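Local coordinates for protein hydrolase (Bacteroides thetaiotaomicron, PDB 2OBB) that binds a magnesium ion and is probably a hydrolase of the haloacid dehalogenase (HAD) type, its substrate and reaction not being established, at residues V8-G12 / T13-H17; F94-D97 / R98-G101; P104-G107 / I108-E111; K117-A120 / D121-Q125. All blocks are in the same frame, centred on the assembly; numbering follows the deposited sequence.

Overall arrangement
Contacts 1 and 2 take in the ends of the neighbouring parallel strands 5-8 and 93-95 and the loops beyond; both are buried and share a magnesium ion, so carboxylates, carbonyls and metal-bound waters dominate their chemistry. Contact 3, partly buried, is the first turn of helix 106-115, where apolar packing and a capped helix end prevail; Trp-106 and Ile-109 rest on Ile-95 of contact 2, and Trp-106 is tied to Thr-13 of contact 1. Contact 4, in helix 119-123 at the surface, is marked by a capping box of Thr-118 and Asp-121, its centre about 24 Å from that of contact 1. A salt bridge joins contacts 3 and 4, while contacts 2 and 4 both meet the second subunit.

Contact 1 (V8-G12 / T13-H17); sequences VDFDG and TIVEH. With MG (magnesium ion), chain B.
Asp-9 and Thr-13 meet side chain to side chain in the loop after strand 5-8, in a DxDxT sequence consistent with the metal-binding motif of HAD-type hydrolases. With CG anti to the backbone N (chi1 175°), the Asp-9 carboxylate is carried to the magnesium ion, which OD2 binds at 2.1 Å. The same oxygen accepts from Thr-13 OG1 at 2.7 Å through its anti lone pair, so metal and hydroxyl both hold OD2, while OD1 accepts from a metal-bound water and forms a salt bridge with Lys-88 of the second subunit. Asp-11 binds the ion through its carbonyl O; its carboxylate turns away to a salt bridge with Arg-49. Asp-97 and three waters complete the six ligands.

Beyond the metal ligands the chain curls round the carbonyl of Phe-10. Its O accepts from Ile-14 N in the carbonyl plane and from Thr-13 N above it, with a weaker bond from Val-15 N. The Phe-10 ring takes Val-15 CG2 over one face, 4.0 Å from the centroid, and meets Ile-14 CB at CD1; farther out it packs on helix 51-62. Shortened to an alanine here, the side chain would probably leave Val-15 CG2 without the ring face it covers and open a gap toward that helix. Gly-12 N closes the turn on Val-15 O at 2.7 Å. Asp-11 CB lies over one face of the His-17 imidazole, 3.6 Å from CD2.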
loop_
_atom_site.group_PDB
_atom_site.type_symbol
_atom_site.label_atom_id
_atom_site.label_comp_id
_atom_site.label_asym_id
_atom_site.label_seq_id
_atom_site.Cartn_x
_atom_site.Cartn_y
_atom_site.Cartn_z
ATOM N N VAL A 8 0.666 -7.733 -3.828
ATOM C CA VAL A 8 -0.369 -8.299 -2.973
ATOM C C VAL A 8 0.182 -8.685 -1.614
ATOM O O VAL A 8 1.142 -9.473 -1.496
ATOM C CB VAL A 8 -1.102 -9.522 -3.618
ATOM C CG1 VAL A 8 -2.429 -9.867 -2.825
ATOM C CG2 VAL A 8 -1.409 -9.249 -5.087
ATOM N N ASP A 9 -0.446 -8.146 -0.578
ATOM C CA ASP A 9 -0.066 -8.488 0.781
ATOM C C ASP A 9 -0.478 -9.930 1.071
ATOM O O ASP A 9 -1.296 -10.500 0.353
ATOM C CB ASP A 9 -0.720 -7.517 1.736
ATOM C CG ASP A 9 -0.478 -7.860 3.169
ATOM O OD1 ASP A 9 0.690 -7.997 3.547
ATOM O OD2 ASP A 9 -1.459 -7.957 3.939
ATOM N N PHE A 10 0.098 -10.533 2.105
ATOM C CA PHE A 10 -0.293 -11.872 2.443
ATOM C C PHE A 10 -1.260 -11.912 3.630
ATOM O O PHE A 10 -2.463 -12.193 3.425
ATOM C CB PHE A 10 0.931 -12.756 2.681
ATOM C CG PHE A 10 0.597 -14.205 2.901
ATOM C CD1 PHE A 10 0.018 -14.968 1.882
ATOM C CD2 PHE A 10 0.891 -14.827 4.115
ATOM C CE1 PHE A 10 -0.274 -16.335 2.071
ATOM C CE2 PHE A 10 0.593 -16.202 4.315
ATOM C CZ PHE A 10 0.014 -16.947 3.292
ATOM N N ASP A 11 -0.760 -11.644 4.850
ATOM C CA ASP A 11 -1.595 -11.767 6.050
ATOM C C ASP A 11 -2.701 -10.710 6.151
ATOM O O ASP A 11 -2.436 -9.492 6.114
ATOM C CB ASP A 11 -0.758 -11.747 7.323
ATOM C CG ASP A 11 0.379 -12.742 7.292
ATOM O OD1 ASP A 11 0.153 -13.938 7.578
ATOM O OD2 ASP A 11 1.510 -12.315 6.983
ATOM N N GLY A 12 -3.937 -11.186 6.296
ATOM C CA GLY A 12 -5.102 -10.312 6.352
ATOM C C GLY A 12 -5.647 -9.991 4.967
ATOM O O GLY A 12 -6.698 -9.370 4.843
ATOM N N THR A 13 -4.918 -10.408 3.931
ATOM C CA THR A 13 -5.261 -10.105 2.555
ATOM C C THR A 13 -5.610 -11.353 1.749
ATOM O O THR A 13 -6.659 -11.407 1.131
ATOM C CB THR A 13 -4.109 -9.346 1.846
ATOM O OG1 THR A 13 -3.790 -8.173 2.596
ATOM C CG2 THR A 13 -4.496 -8.932 0.411
ATOM N N ILE A 14 -4.689 -12.321 1.716
ATOM C CA ILE A 14 -4.893 -13.602 1.048
ATOM C C ILE A 14 -5.409 -14.637 2.074
ATOM O O ILE A 14 -6.234 -15.506 1.736
ATOM C CB ILE A 14 -3.570 -14.101 0.372
ATOM C CG1 ILE A 14 -3.162 -13.191 -0.804
ATOM C CG2 ILE A 14 -3.705 -15.547 -0.148
ATOM C CD1 ILE A 14 -1.849 -13.572 -1.456
ATOM N N VAL A 15 -4.897 -14.549 3.322
ATOM C CA VAL A 15 -5.366 -15.399 4.423
ATOM C C VAL A 15 -5.793 -14.545 5.604
ATOM O O VAL A 15 -5.344 -13.416 5.721
ATOM C CB VAL A 15 -4.283 -16.404 4.890
ATOM C CG1 VAL A 15 -4.023 -17.419 3.813
ATOM C CG2 VAL A 15 -2.972 -15.674 5.294
ATOM N N GLU A 16 -6.642 -15.085 6.484
ATOM C CA GLU A 16 -6.888 -14.452 7.778
ATOM C C GLU A 16 -5.550 -14.237 8.472
ATOM O O GLU A 16 -4.626 -15.041 8.310
ATOM C CB GLU A 16 -7.725 -15.325 8.700
ATOM C CG GLU A 16 -8.840 -16.024 8.040
ATOM C CD GLU A 16 -10.140 -15.362 8.300
ATOM O OE1 GLU A 16 -10.303 -14.172 7.906
ATOM O OE2 GLU A 16 -10.994 -16.052 8.917
ATOM N N HIS A 17 -5.469 -13.165 9.260
ATOM C CA HIS A 17 -4.220 -12.758 9.894
ATOM C C HIS A 17 -3.925 -13.621 11.114
ATOM O O HIS A 17 -4.489 -13.394 12.171
ATOM C CB HIS A 17 -4.311 -11.291 10.321
ATOM C CG HIS A 17 -2.985 -10.634 10.523
ATOM N ND1 HIS A 17 -2.823 -9.260 10.467
ATOM C CD2 HIS A 17 -1.753 -11.154 10.745
ATOM C CE1 HIS A 17 -1.550 -8.965 10.666
ATOM N NE2 HIS A 17 -0.881 -10.094 10.838
HETATM MG MG MG B . -1.881 -7.684 5.975
HETATM O O HOH W 1 0.029 -8.009 6.535
HETATM O O HOH W 2 -1.033 -5.797 5.477
HETATM O O HOH W 3 -2.515 -7.215 7.939
#

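Contact 2 (F94-D97 / R98-G101); sequences FIDD and RNVG. With MG (magnesium ion), chain B.
Asp-96 and Arg-98 meet because the aspartate holds CG anti to its own N (chi1 -158°), which swings OD1 back over the turn to accept from Arg-98 N at 3.0 Å. This N-H reaches OD1 on the anti side, 29° out of the carboxylate plane. Asp-97 is turned differently, chi1 63°, with CG between N and the carbonyl carbon; OD1 thereby reaches the magnesium ion at 2.1 Å. Asn-99 N closes a type I turn on Asp-96 O, arriving from above the carbonyl plane, and its side chain folds back along the strand: OD1 lies 3.2 Å from Asp-96 CB, while ND2 makes a weak bond to Phe-94 O.

Metal-bound waters link the ion to the turn. One donates to Asp-96 OD1, its second partner; another donates to Asp-97 OD2 at 2.6 Å and accepts from Arg-98 NE at the guanidinium edge. Lys-88 of the second subunit forms a salt bridge with Asp-96 OD2, and Ala-91 O of that subunit accepts from Arg-98 NH1. An acidic turn at the end of strand 93-95, supplying a carboxylate ligand beside those of the DxD loop, is consistent with the last metal-binding motif of the HAD fold.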
loop_
_atom_site.group_PDB
_atom_site.type_symbol
_atom_site.label_atom_id
_atom_site.label_comp_id
_atom_site.label_asym_id
_atom_site.label_seq_id
_atom_site.Cartn_x
_atom_site.Cartn_y
_atom_site.Cartn_z
ATOM N N PHE A 94 -1.532 -1.707 -5.371
ATOM C CA PHE A 94 -1.292 -2.360 -4.105
ATOM C C PHE A 94 -2.607 -2.908 -3.526
ATOM O O PHE A 94 -3.593 -2.195 -3.381
ATOM C CB PHE A 94 -0.637 -1.387 -3.122
ATOM C CG PHE A 94 0.738 -0.933 -3.535
ATOM C CD1 PHE A 94 0.903 0.145 -4.398
ATOM C CD2 PHE A 94 1.861 -1.597 -3.076
ATOM C CE1 PHE A 94 2.187 0.585 -4.773
ATOM C CE2 PHE A 94 3.173 -1.167 -3.439
ATOM C CZ PHE A 94 3.333 -0.078 -4.278
ATOM N N ILE A 95 -2.609 -4.185 -3.205
ATOM C CA ILE A 95 -3.750 -4.795 -2.548
ATOM C C ILE A 95 -3.241 -5.176 -1.181
ATOM O O ILE A 95 -2.377 -6.050 -1.062
ATOM C CB ILE A 95 -4.263 -6.041 -3.318
ATOM C CG1 ILE A 95 -4.602 -5.662 -4.768
ATOM C CG2 ILE A 95 -5.494 -6.679 -2.579
ATOM C CD1 ILE A 95 -5.014 -6.833 -5.644
ATOM N N ASP A 96 -3.783 -4.521 -0.155
ATOM C CA ASP A 96 -3.282 -4.652 1.204
ATOM C C ASP A 96 -4.404 -4.388 2.220
ATOM O O ASP A 96 -5.133 -3.385 2.126
ATOM C CB ASP A 96 -2.178 -3.634 1.384
ATOM C CG ASP A 96 -1.235 -3.987 2.496
ATOM O OD1 ASP A 96 -1.774 -4.302 3.581
ATOM O OD2 ASP A 96 0.030 -3.855 2.288
ATOM N N ASP A 97 -4.555 -5.256 3.208
ATOM C CA ASP A 97 -5.689 -5.061 4.141
ATOM C C ASP A 97 -5.440 -3.846 5.015
ATOM O O ASP A 97 -6.349 -3.375 5.665
ATOM C CB ASP A 97 -5.950 -6.291 4.990
ATOM C CG ASP A 97 -4.779 -6.621 5.886
ATOM O OD1 ASP A 97 -3.658 -6.779 5.357
ATOM O OD2 ASP A 97 -4.969 -6.706 7.122
ATOM N N ARG A 98 -4.214 -3.324 5.012
ATOM C CA ARG A 98 -3.896 -2.114 5.789
ATOM C C ARG A 98 -3.941 -0.836 4.964
ATOM O O ARG A 98 -3.602 0.228 5.447
ATOM C CB ARG A 98 -2.562 -2.225 6.499
ATOM C CG ARG A 98 -2.550 -3.379 7.494
ATOM C CD ARG A 98 -1.216 -3.417 8.219
ATOM N NE ARG A 98 -1.045 -4.634 9.001
ATOM C CZ ARG A 98 -0.189 -4.757 10.012
ATOM N NH1 ARG A 98 0.595 -3.742 10.391
ATOM N NH2 ARG A 98 -0.131 -5.905 10.654
ATOM N N ASN A 99 -4.375 -0.946 3.721
ATOM C CA ASN A 99 -4.719 0.249 2.946
ATOM C C ASN A 99 -5.799 1.038 3.641
ATOM O O ASN A 99 -6.771 0.479 4.168
ATOM C CB ASN A 99 -5.150 -0.139 1.530
ATOM C CG ASN A 99 -3.973 -0.619 0.673
ATOM O OD1 ASN A 99 -2.826 -0.512 1.076
ATOM N ND2 ASN A 99 -4.265 -1.156 -0.476
ATOM N N VAL A 100 -5.631 2.351 3.684
ATOM C CA VAL A 100 -6.649 3.170 4.323
ATOM C C VAL A 100 -8.032 2.887 3.691
ATOM O O VAL A 100 -8.124 2.697 2.489
ATOM C CB VAL A 100 -6.269 4.676 4.330
ATOM C CG1 VAL A 100 -6.333 5.271 2.938
ATOM C CG2 VAL A 100 -7.157 5.434 5.294
ATOM N N GLY A 101 -9.088 2.838 4.513
ATOM C CA GLY A 101 -10.418 2.487 4.037
ATOM C C GLY A 101 -10.673 0.990 3.962
ATOM O O GLY A 101 -11.817 0.576 3.806
HETATM MG MG MG B . -1.881 -7.684 5.975
HETATM O O HOH W 2 -1.033 -5.797 5.477
HETATM O O HOH W 3 -2.515 -7.215 7.939
HETATM O O HOH W 4 -7.384 -0.495 6.765
HETATM O O HOH W 1 0.029 -8.009 6.535
#

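Contact 3 (P104-G107 / I108-E111); sequences PDWG and IIYE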
loop_
_atom_site.group_PDB
_atom_site.type_symbol
_atom_site.label_atom_id
_atom_site.label_comp_id
_atom_site.label_asym_id
_atom_site.label_seq_id
_atom_site.Cartn_x
_atom_site.Cartn_y
_atom_site.Cartn_z
ATOM N N PRO A 104 -11.961 -4.466 0.167
ATOM C CA PRO A 104 -13.296 -5.054 0.080
ATOM C C PRO A 104 -13.075 -6.515 -0.296
ATOM O O PRO A 104 -11.943 -6.951 -0.448
ATOM C CB PRO A 104 -13.952 -4.257 -1.049
ATOM C CG PRO A 104 -12.783 -3.874 -1.945
ATOM C CD PRO A 104 -11.524 -3.879 -1.117
ATOM N N ASP A 105 -14.122 -7.298 -0.430
ATOM C CA ASP A 105 -13.859 -8.669 -0.789
ATOM C C ASP A 105 -13.374 -8.779 -2.240
ATOM O O ASP A 105 -13.519 -7.833 -3.075
ATOM C CB ASP A 105 -15.067 -9.544 -0.500
ATOM C CG ASP A 105 -16.290 -9.067 -1.203
ATOM O OD1 ASP A 105 -16.201 -8.825 -2.425
ATOM O OD2 ASP A 105 -17.353 -8.961 -0.535
ATOM N N TRP A 106 -12.808 -9.941 -2.527
ATOM C CA TRP A 106 -12.129 -10.208 -3.772
ATOM C C TRP A 106 -13.010 -10.041 -5.009
ATOM O O TRP A 106 -12.506 -9.615 -6.048
ATOM C CB TRP A 106 -11.484 -11.572 -3.696
ATOM C CG TRP A 106 -10.258 -11.503 -2.833
ATOM C CD1 TRP A 106 -10.139 -11.866 -1.515
ATOM C CD2 TRP A 106 -8.961 -11.064 -3.252
ATOM N NE1 TRP A 106 -8.828 -11.663 -1.083
ATOM C CE2 TRP A 106 -8.088 -11.181 -2.133
ATOM C CE3 TRP A 106 -8.452 -10.577 -4.459
ATOM C CZ2 TRP A 106 -6.734 -10.813 -2.191
ATOM C CZ3 TRP A 106 -7.064 -10.215 -4.516
ATOM C CH2 TRP A 106 -6.240 -10.349 -3.388
ATOM N N GLY A 107 -14.311 -10.325 -4.886
ATOM C CA GLY A 107 -15.283 -9.912 -5.904
ATOM C C GLY A 107 -15.143 -8.455 -6.337
ATOM O O GLY A 107 -15.058 -8.162 -7.532
ATOM N N ILE A 108 -15.095 -7.541 -5.369
ATOM C CA ILE A 108 -15.038 -6.137 -5.669
ATOM C C ILE A 108 -13.638 -5.740 -6.135
ATOM O O ILE A 108 -13.507 -4.932 -7.043
ATOM C CB ILE A 108 -15.548 -5.245 -4.513
ATOM C CG1 ILE A 108 -17.073 -5.284 -4.448
ATOM C CG2 ILE A 108 -15.241 -3.764 -4.798
ATOM C CD1 ILE A 108 -17.614 -6.191 -3.403
ATOM N N ILE A 109 -12.602 -6.324 -5.534
ATOM C CA ILE A 109 -11.246 -6.076 -5.978
ATOM C C ILE A 109 -11.173 -6.355 -7.476
ATOM O O ILE A 109 -10.709 -5.512 -8.252
ATOM C CB ILE A 109 -10.182 -6.933 -5.185
ATOM C CG1 ILE A 109 -9.991 -6.396 -3.750
ATOM C CG2 ILE A 109 -8.834 -6.954 -5.919
ATOM C CD1 ILE A 109 -9.090 -7.326 -2.827
ATOM N N TYR A 110 -11.674 -7.521 -7.882
ATOM C CA TYR A 110 -11.675 -7.922 -9.277
ATOM C C TYR A 110 -12.451 -6.963 -10.198
ATOM O O TYR A 110 -11.923 -6.490 -11.216
ATOM C CB TYR A 110 -12.199 -9.344 -9.405
ATOM C CG TYR A 110 -12.211 -9.824 -10.828
ATOM C CD1 TYR A 110 -11.023 -10.163 -11.485
ATOM C CD2 TYR A 110 -13.411 -9.920 -11.528
ATOM C CE1 TYR A 110 -11.032 -10.586 -12.826
ATOM C CE2 TYR A 110 -13.442 -10.348 -12.852
ATOM C CZ TYR A 110 -12.254 -10.680 -13.499
ATOM O OH TYR A 110 -12.316 -11.118 -14.809
ATOM N N GLU A 111 -13.698 -6.669 -9.852
ATOM C CA GLU A 111 -14.460 -5.669 -10.616
ATOM C C GLU A 111 -13.704 -4.340 -10.750
ATOM O O GLU A 111 -13.695 -3.734 -11.815
ATOM C CB GLU A 111 -15.844 -5.448 -10.013
ATOM C CG GLU A 111 -16.620 -4.313 -10.626
ATOM C CD GLU A 111 -18.043 -4.190 -10.067
ATOM O OE1 GLU A 111 -18.358 -4.875 -9.052
ATOM O OE2 GLU A 111 -18.853 -3.408 -10.638
#
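Apolar contacts join Trp-106 to Ile-109 and Pro-104 to Ile-108 across the first turn of a helix. The indole and the Ile-109 side chain run side by side in the same direction, and CD1 of Ile-109 sits over one face of the six-membered ring, 3.7 Å from its centroid and 13° off the normal, a CH-pi contact. The Ile-109 CG1 branch, anti to the carbonyl carbon (chi1 -73°), carries CD1 to that face, while CG2 lies 3.9 Å from Trp-106 CE3. Pro-104 presents CG to Ile-108 CG2 at 3.8 Å and CD to Ile-109 CG1, so the prolyl ring reaches both isoleucines. Through Trp-106 and Ile-109 on Ile-95, helix 106-115 packs against strand 93-95, which it follows in the chain.

Among the polar contacts, Asp-105 is the N-cap of this helix, and Asp-105 OD1 takes a weak capping bond from Ile-108 N at 3.4 Å. Asp-105 O accepts from Ile-109 N at 3.0 Å in the carbonyl plane and more weakly from Ile-108 N. The regular helical bonds follow, Tyr-110 N to Trp-106 O and Glu-111 N to Gly-107 O. The polar ends of Trp-106 and Tyr-110 have partners elsewhere: Trp-106 NE1 donates to Thr-13 O, and Tyr-110 OH is hydrogen-bonded to Glu-39.

Contact 4 (K117-A120 / D121-Q125); sequences KTFA and DIYSQ
Thr-118 O accepts from Ile-122 N at 3.0 Å, the first of three successive i to i+4 backbone bonds that run on through Tyr-123 N to Phe-119 O and Ser-124 N to Ala-120 O. Thr-118, the N-cap, forms a capping box with Asp-121. Its OG1, set between N and the carbonyl carbon (chi1 56°), accepts from Asp-121 N at 3.0 Å in a nearly straight bond. In return, Asp-121 OD2 accepts from Thr-118 N at 3.0 Å, from above the carboxylate plane. With an alanine here the box would lose its return bond, and Thr-118 N would probably be left without its side-chain acceptor.

Lys-117 runs past the box, its CG 3.8 Å from Asp-121 CB and its CD 4.1 Å from Ile-122 CD1. Phe-119 and Tyr-123, one helical turn apart, extend in the same direction and meet edge to edge at Phe-119 CD1 and Tyr-123 CE2, 4.0 Å apart. Phe-119 stacks on Phe-119 of the second subunit, and the Tyr-123 ring meets that of Tyr-123 there with nearly parallel planes. Helix 119-123 leans on helix 106-115, with Ile-122 against Ile-108, Glu-111 and Met-112 and Lys-117 NZ in a salt bridge with Glu-111.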
loop_
_atom_site.group_PDB
_atom_site.type_symbol
_atom_site.label_atom_id
_atom_site.label_comp_id
_atom_site.label_asym_id
_atom_site.label_seq_id
_atom_site.Cartn_x
_atom_site.Cartn_y
_atom_site.Cartn_z
ATOM N N LYS A 117 -12.317 0.880 -11.858
ATOM C CA LYS A 117 -13.304 1.500 -10.997
ATOM C C LYS A 117 -12.728 1.761 -9.619
ATOM O O LYS A 117 -11.937 0.972 -9.093
ATOM C CB LYS A 117 -14.533 0.597 -10.860
ATOM C CG LYS A 117 -15.565 0.718 -11.961
ATOM C CD LYS A 117 -16.652 -0.329 -11.756
ATOM C CE LYS A 117 -17.912 -0.066 -12.597
ATOM N NZ LYS A 117 -18.950 -1.152 -12.378
ATOM N N THR A 118 -13.174 2.870 -9.048
ATOM C CA THR A 118 -12.794 3.332 -7.727
ATOM C C THR A 118 -13.888 2.881 -6.782
ATOM O O THR A 118 -14.962 2.485 -7.229
ATOM C CB THR A 118 -12.738 4.884 -7.693
ATOM O OG1 THR A 118 -13.999 5.409 -8.114
ATOM C CG2 THR A 118 -11.656 5.423 -8.616
ATOM N N PHE A 119 -13.630 2.947 -5.475
ATOM C CA PHE A 119 -14.684 2.682 -4.509
ATOM C C PHE A 119 -15.851 3.598 -4.856
ATOM O O PHE A 119 -17.017 3.196 -4.777
ATOM C CB PHE A 119 -14.200 2.949 -3.090
ATOM C CG PHE A 119 -13.266 1.885 -2.541
ATOM C CD1 PHE A 119 -13.773 0.750 -1.912
ATOM C CD2 PHE A 119 -11.896 2.033 -2.636
ATOM C CE1 PHE A 119 -12.932 -0.213 -1.376
ATOM C CE2 PHE A 119 -11.043 1.067 -2.121
ATOM C CZ PHE A 119 -11.568 -0.062 -1.474
ATOM N N ALA A 120 -15.532 4.815 -5.286
ATOM C CA ALA A 120 -16.559 5.823 -5.596
ATOM C C ALA A 120 -17.517 5.283 -6.652
ATOM O O ALA A 120 -18.730 5.234 -6.432
ATOM C CB ALA A 120 -15.919 7.123 -6.047
ATOM N N ASP A 121 -16.957 4.839 -7.778
ATOM C CA ASP A 121 -17.713 4.156 -8.838
ATOM C C ASP A 121 -18.547 3.000 -8.312
ATOM O O ASP A 121 -19.750 2.991 -8.509
ATOM C CB ASP A 121 -16.770 3.626 -9.911
ATOM C CG ASP A 121 -15.976 4.716 -10.571
ATOM O OD1 ASP A 121 -16.463 5.870 -10.618
ATOM O OD2 ASP A 121 -14.865 4.421 -11.045
ATOM N N ILE A 122 -17.899 2.040 -7.643
ATOM C CA ILE A 122 -18.565 0.868 -7.088
ATOM C C ILE A 122 -19.823 1.264 -6.339
ATOM O O ILE A 122 -20.910 0.761 -6.627
ATOM C CB ILE A 122 -17.634 0.079 -6.129
ATOM C CG1 ILE A 122 -16.424 -0.492 -6.873
ATOM C CG2 ILE A 122 -18.407 -1.033 -5.387
ATOM C CD1 ILE A 122 -16.748 -1.575 -7.889
ATOM N N TYR A 123 -19.686 2.197 -5.405
ATOM C CA TYR A 123 -20.816 2.581 -4.574
ATOM C C TYR A 123 -21.843 3.511 -5.237
ATOM O O TYR A 123 -23.048 3.382 -4.958
ATOM C CB TYR A 123 -20.349 3.076 -3.203
ATOM C CG TYR A 123 -19.701 1.961 -2.394
ATOM C CD1 TYR A 123 -20.478 1.030 -1.696
ATOM C CD2 TYR A 123 -18.319 1.819 -2.350
ATOM C CE1 TYR A 123 -19.880 -0.017 -0.959
ATOM C CE2 TYR A 123 -17.713 0.785 -1.619
ATOM C CZ TYR A 123 -18.499 -0.125 -0.925
ATOM O OH TYR A 123 -17.898 -1.146 -0.211
ATOM N N SER A 124 -21.406 4.407 -6.129
ATOM C CA SER A 124 -22.365 5.323 -6.777
ATOM C C SER A 124 -23.347 4.628 -7.755
ATOM O O SER A 124 -22.949 3.906 -8.675
ATOM C CB SER A 124 -21.700 6.600 -7.359
ATOM O OG SER A 124 -20.907 6.371 -8.517
ATOM N N GLN A 125 -24.638 4.864 -7.516
ATOM C CA GLN A 125 -25.741 4.190 -8.218
ATOM C C GLN A 125 -26.720 5.177 -8.887
ATOM O O GLN A 125 -27.939 4.935 -8.951
ATOM C CB GLN A 125 -26.494 3.277 -7.237
ATOM C CG GLN A 125 -27.227 4.027 -6.110
ATOM C CD GLN A 125 -27.131 3.315 -4.775
ATOM O OE1 GLN A 125 -26.157 2.594 -4.505
ATOM N NE2 GLN A 125 -28.142 3.512 -3.927
#